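PDB 2NPN: putative cobalamin synthesis related protein from Corynebacterium diphtheriae, which binds S-adenosylmethionine and is probably a precorrin-6A synthase (deacetylating), a tetrapyrrole methyltransferase of adenosylcobalamin biosynthesis. Local coordinates for residues A[50-55]-A[59-64]. Sequence-based numbering, arbitrary orientation.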
ATOM      1  N   LYS A  50       0.433 -16.294  -2.904  1.00 17.89           N
ATOM      2  CA  LYS A  50       0.114 -16.685  -4.286  1.00 18.44           C
ATOM      3  C   LYS A  50       1.070 -16.016  -5.279  1.00 18.13           C
ATOM      4  O   LYS A  50       1.509 -16.635  -6.235  1.00 18.05           O
ATOM      5  CB  LYS A  50      -1.341 -16.326  -4.631  1.00 18.11           C
ATOM      6  CG  LYS A  50      -1.859 -16.809  -5.984  1.00 20.70           C
ATOM      7  CD  LYS A  50      -3.356 -16.407  -6.208  1.00 22.56           C
ATOM      8  CE  LYS A  50      -3.472 -14.977  -6.789  1.00 25.38           C
ATOM      9  NZ  LYS A  50      -4.620 -14.103  -6.307  1.00 27.13           N
ATOM     10  N   ILE A  51       1.411 -14.763  -5.029  1.00 19.32           N
ATOM     11  CA  ILE A  51       2.389 -14.059  -5.884  1.00 19.68           C
ATOM     12  C   ILE A  51       3.772 -14.706  -5.845  1.00 20.84           C
ATOM     13  O   ILE A  51       4.384 -15.006  -6.897  1.00 20.68           O
ATOM     14  CB  ILE A  51       2.499 -12.601  -5.451  1.00 19.87           C
ATOM     15  CG1 ILE A  51       1.237 -11.864  -5.864  1.00 18.83           C
ATOM     16  CG2 ILE A  51       3.763 -11.936  -6.042  1.00 20.21           C
ATOM     17  CD1 ILE A  51       1.163 -10.456  -5.318  1.00 20.11           C
ATOM     18  N   VAL A  52       4.233 -14.978  -4.630  1.00 22.10           N
ATOM     19  CA  VAL A  52       5.512 -15.639  -4.377  1.00 22.90           C
ATOM     20  C   VAL A  52       5.536 -17.098  -4.894  1.00 22.78           C
ATOM     21  O   VAL A  52       6.543 -17.523  -5.476  1.00 23.97           O
ATOM     22  CB  VAL A  52       5.879 -15.582  -2.857  1.00 23.72           C
ATOM     23  CG1 VAL A  52       7.064 -16.519  -2.523  1.00 25.04           C
ATOM     24  CG2 VAL A  52       6.196 -14.138  -2.476  1.00 22.62           C
ATOM     25  N   ASP A  53       4.441 -17.842  -4.694  1.00 22.88           N
ATOM     26  CA  ASP A  53       4.303 -19.221  -5.205  1.00 22.43           C
ATOM     27  C   ASP A  53       4.438 -19.263  -6.718  1.00 22.21           C
ATOM     28  O   ASP A  53       4.993 -20.231  -7.291  1.00 20.78           O
ATOM     29  CB  ASP A  53       2.955 -19.834  -4.798  1.00 22.26           C
ATOM     30  CG  ASP A  53       2.925 -20.269  -3.337  1.00 24.17           C
ATOM     31  OD1 ASP A  53       4.015 -20.336  -2.738  1.00 30.05           O
ATOM     32  OD2 ASP A  53       1.831 -20.566  -2.795  1.00 26.68           O
ATOM     33  N   THR A  54       3.923 -18.231  -7.372  1.00 22.21           N
ATOM     34  CA  THR A  54       3.948 -18.174  -8.821  1.00 22.64           C
ATOM     35  C   THR A  54       5.323 -17.812  -9.362  1.00 22.96           C
ATOM     36  O   THR A  54       5.780 -18.423 -10.326  1.00 22.83           O
ATOM     37  CB  THR A  54       2.946 -17.151  -9.358  1.00 22.69           C
ATOM     38  OG1 THR A  54       1.641 -17.497  -8.918  1.00 23.28           O
ATOM     39  CG2 THR A  54       2.986 -17.119 -10.903  1.00 23.13           C
ATOM     40  N   HIS A  55       5.988 -16.823  -8.764  1.00 24.00           N
ATOM     41  CA  HIS A  55       7.229 -16.290  -9.366  1.00 24.13           C
ATOM     42  C   HIS A  55       8.508 -16.731  -8.670  1.00 24.75           C
ATOM     43  O   HIS A  55       9.525 -16.988  -9.340  1.00 26.44           O
ATOM     44  CB  HIS A  55       7.131 -14.759  -9.517  1.00 24.24           C
ATOM     45  CG  HIS A  55       5.957 -14.355 -10.344  1.00 23.64           C
ATOM     46  ND1 HIS A  55       5.926 -14.537 -11.706  1.00 23.20           N
ATOM     47  CD2 HIS A  55       4.729 -13.899  -9.998  1.00 24.04           C
ATOM     48  CE1 HIS A  55       4.741 -14.184 -12.172  1.00 23.72           C
ATOM     49  NE2 HIS A  55       3.995 -13.797 -11.156  1.00 21.25           N
ATOM     50  N   THR A  59      10.712 -20.266  -2.132  1.00 22.07           N
ATOM     51  CA  THR A  59      11.337 -19.261  -1.286  1.00 22.10           C
ATOM     52  C   THR A  59      10.340 -18.857  -0.214  1.00 22.79           C
ATOM     53  O   THR A  59       9.320 -18.234  -0.545  1.00 24.90           O
ATOM     54  CB  THR A  59      11.794 -18.024  -2.089  1.00 20.86           C
ATOM     55  OG1 THR A  59      12.515 -18.446  -3.255  1.00 23.15           O
ATOM     56  CG2 THR A  59      12.689 -17.144  -1.225  1.00 21.77           C
ATOM     57  N   PRO A  60      10.602 -19.240   1.057  1.00 22.54           N
ATOM     58  CA  PRO A  60       9.653 -18.861   2.119  1.00 22.29           C
ATOM     59  C   PRO A  60       9.601 -17.364   2.361  1.00 21.94           C
ATOM     60  O   PRO A  60      10.600 -16.677   2.186  1.00 21.11           O
ATOM     61  CB  PRO A  60      10.208 -19.563   3.370  1.00 22.00           C
ATOM     62  CG  PRO A  60      11.637 -19.800   3.080  1.00 23.58           C
ATOM     63  CD  PRO A  60      11.737 -20.010   1.592  1.00 23.65           C
ATOM     64  N   ILE A  61       8.429 -16.871   2.752  1.00 22.24           N
ATOM     65  CA  ILE A  61       8.296 -15.473   3.153  1.00 21.39           C
ATOM     66  C   ILE A  61       8.481 -15.402   4.655  1.00 21.46           C
ATOM     67  O   ILE A  61       7.754 -16.105   5.416  1.00 21.55           O
ATOM     68  CB  ILE A  61       6.910 -14.908   2.801  1.00 21.35           C
ATOM     69  CG1 ILE A  61       6.667 -14.949   1.285  1.00 22.52           C
ATOM     70  CG2 ILE A  61       6.769 -13.496   3.375  1.00 22.60           C
ATOM     71  CD1 ILE A  61       5.184 -14.621   0.878  1.00 24.86           C
ATOM     72  N   TYR A  62       9.444 -14.590   5.080  1.00 21.23           N
ATOM     73  CA  TYR A  62       9.672 -14.241   6.499  1.00 21.43           C
ATOM     74  C   TYR A  62       8.831 -13.017   6.850  1.00 20.84           C
ATOM     75  O   TYR A  62       9.208 -11.886   6.548  1.00 19.47           O
ATOM     76  CB  TYR A  62      11.168 -13.979   6.732  1.00 22.72           C
ATOM     77  CG  TYR A  62      11.583 -13.709   8.166  1.00 23.20           C
ATOM     78  CD1 TYR A  62      11.698 -14.751   9.082  1.00 26.23           C
ATOM     79  CD2 TYR A  62      11.898 -12.413   8.587  1.00 24.42           C
ATOM     80  CE1 TYR A  62      12.102 -14.516  10.401  1.00 24.93           C
ATOM     81  CE2 TYR A  62      12.282 -12.159   9.910  1.00 24.96           C
ATOM     82  CZ  TYR A  62      12.386 -13.215  10.805  1.00 25.06           C
ATOM     83  OH  TYR A  62      12.791 -12.973  12.108  1.00 25.48           O
ATOM     84  N   ALA A  63       7.653 -13.248   7.442  1.00 20.65           N
ATOM     85  CA  ALA A  63       6.731 -12.158   7.739  1.00 21.04           C
ATOM     86  C   ALA A  63       6.951 -11.689   9.174  1.00 21.13           C
ATOM     87  O   ALA A  63       6.841 -12.483  10.114  1.00 20.22           O
ATOM     88  CB  ALA A  63       5.280 -12.589   7.527  1.00 21.59           C
ATOM     89  N   VAL A  64       7.318 -10.422   9.328  1.00 20.58           N
ATOM     90  CA  VAL A  64       7.551  -9.837  10.641  1.00 21.48           C
ATOM     91  C   VAL A  64       6.338  -9.034  11.069  1.00 21.99           C
ATOM     92  O   VAL A  64       5.941  -8.088  10.363  1.00 21.62           O
ATOM     93  CB  VAL A  64       8.786  -8.928  10.632  1.00 21.63           C
ATOM     94  CG1 VAL A  64       9.038  -8.339  12.035  1.00 20.92           C
ATOM     95  CG2 VAL A  64       9.986  -9.697  10.142  1.00 20.88           C
TER
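Val52 meets Thr59 and Ile61 where helix 42-55 turns back into strand 61-64, an outermost strand of the five-stranded parallel sheet in this tetrapyrrole methylase. With strand 31-35 running parallel and next to 61-64, the helix is the connecting element of a β-α-β crossover, and this contact joins the C-terminal part of the helix to the residues leading into the second strand.

Along the helix, Lys50 serves the helix itself: Lys50 O accepts both Thr54 N at 3.1 Å and Thr54 OG1 at 2.8 Å. The two donors arrive from opposite faces of the carbonyl plane, the hydroxyl tilted 23° out of it, and this second bond fixes the rotation of the Thr54 side chain. Ile51 packs on Leu18.

Val52 carries the whole contact from the helix side. Val52 CA lies 7.5 Å from Thr59 CA, and the CB of Val52 is directed at the second segment. Val52 CG1, anti to the backbone N (chi1 168°), rests 3.5 Å from Thr59 O, a van der Waals approach of a methyl to a carbonyl oxygen, and also comes near Ile61 CG1. CG2 lies against the end of the Ile61 side chain, which is extended (chi2 170°) and crosses that of Val52 at a slant. Ile32 of strand 31-35 touches both Val52 and Thr59, so the Val52 packing continues onto the sheet, and Ile61 reaches one turn back along the helix to Arg48 and Gln49.

The buried area is small, 115 Å² over both sides, and the packing between side chains is purely apolar. The closest approach between side chains is Val52 CG2 to Ile61 CD1 at 3.5 Å, with Val52 CB 3.9 Å from Ile61 CD1.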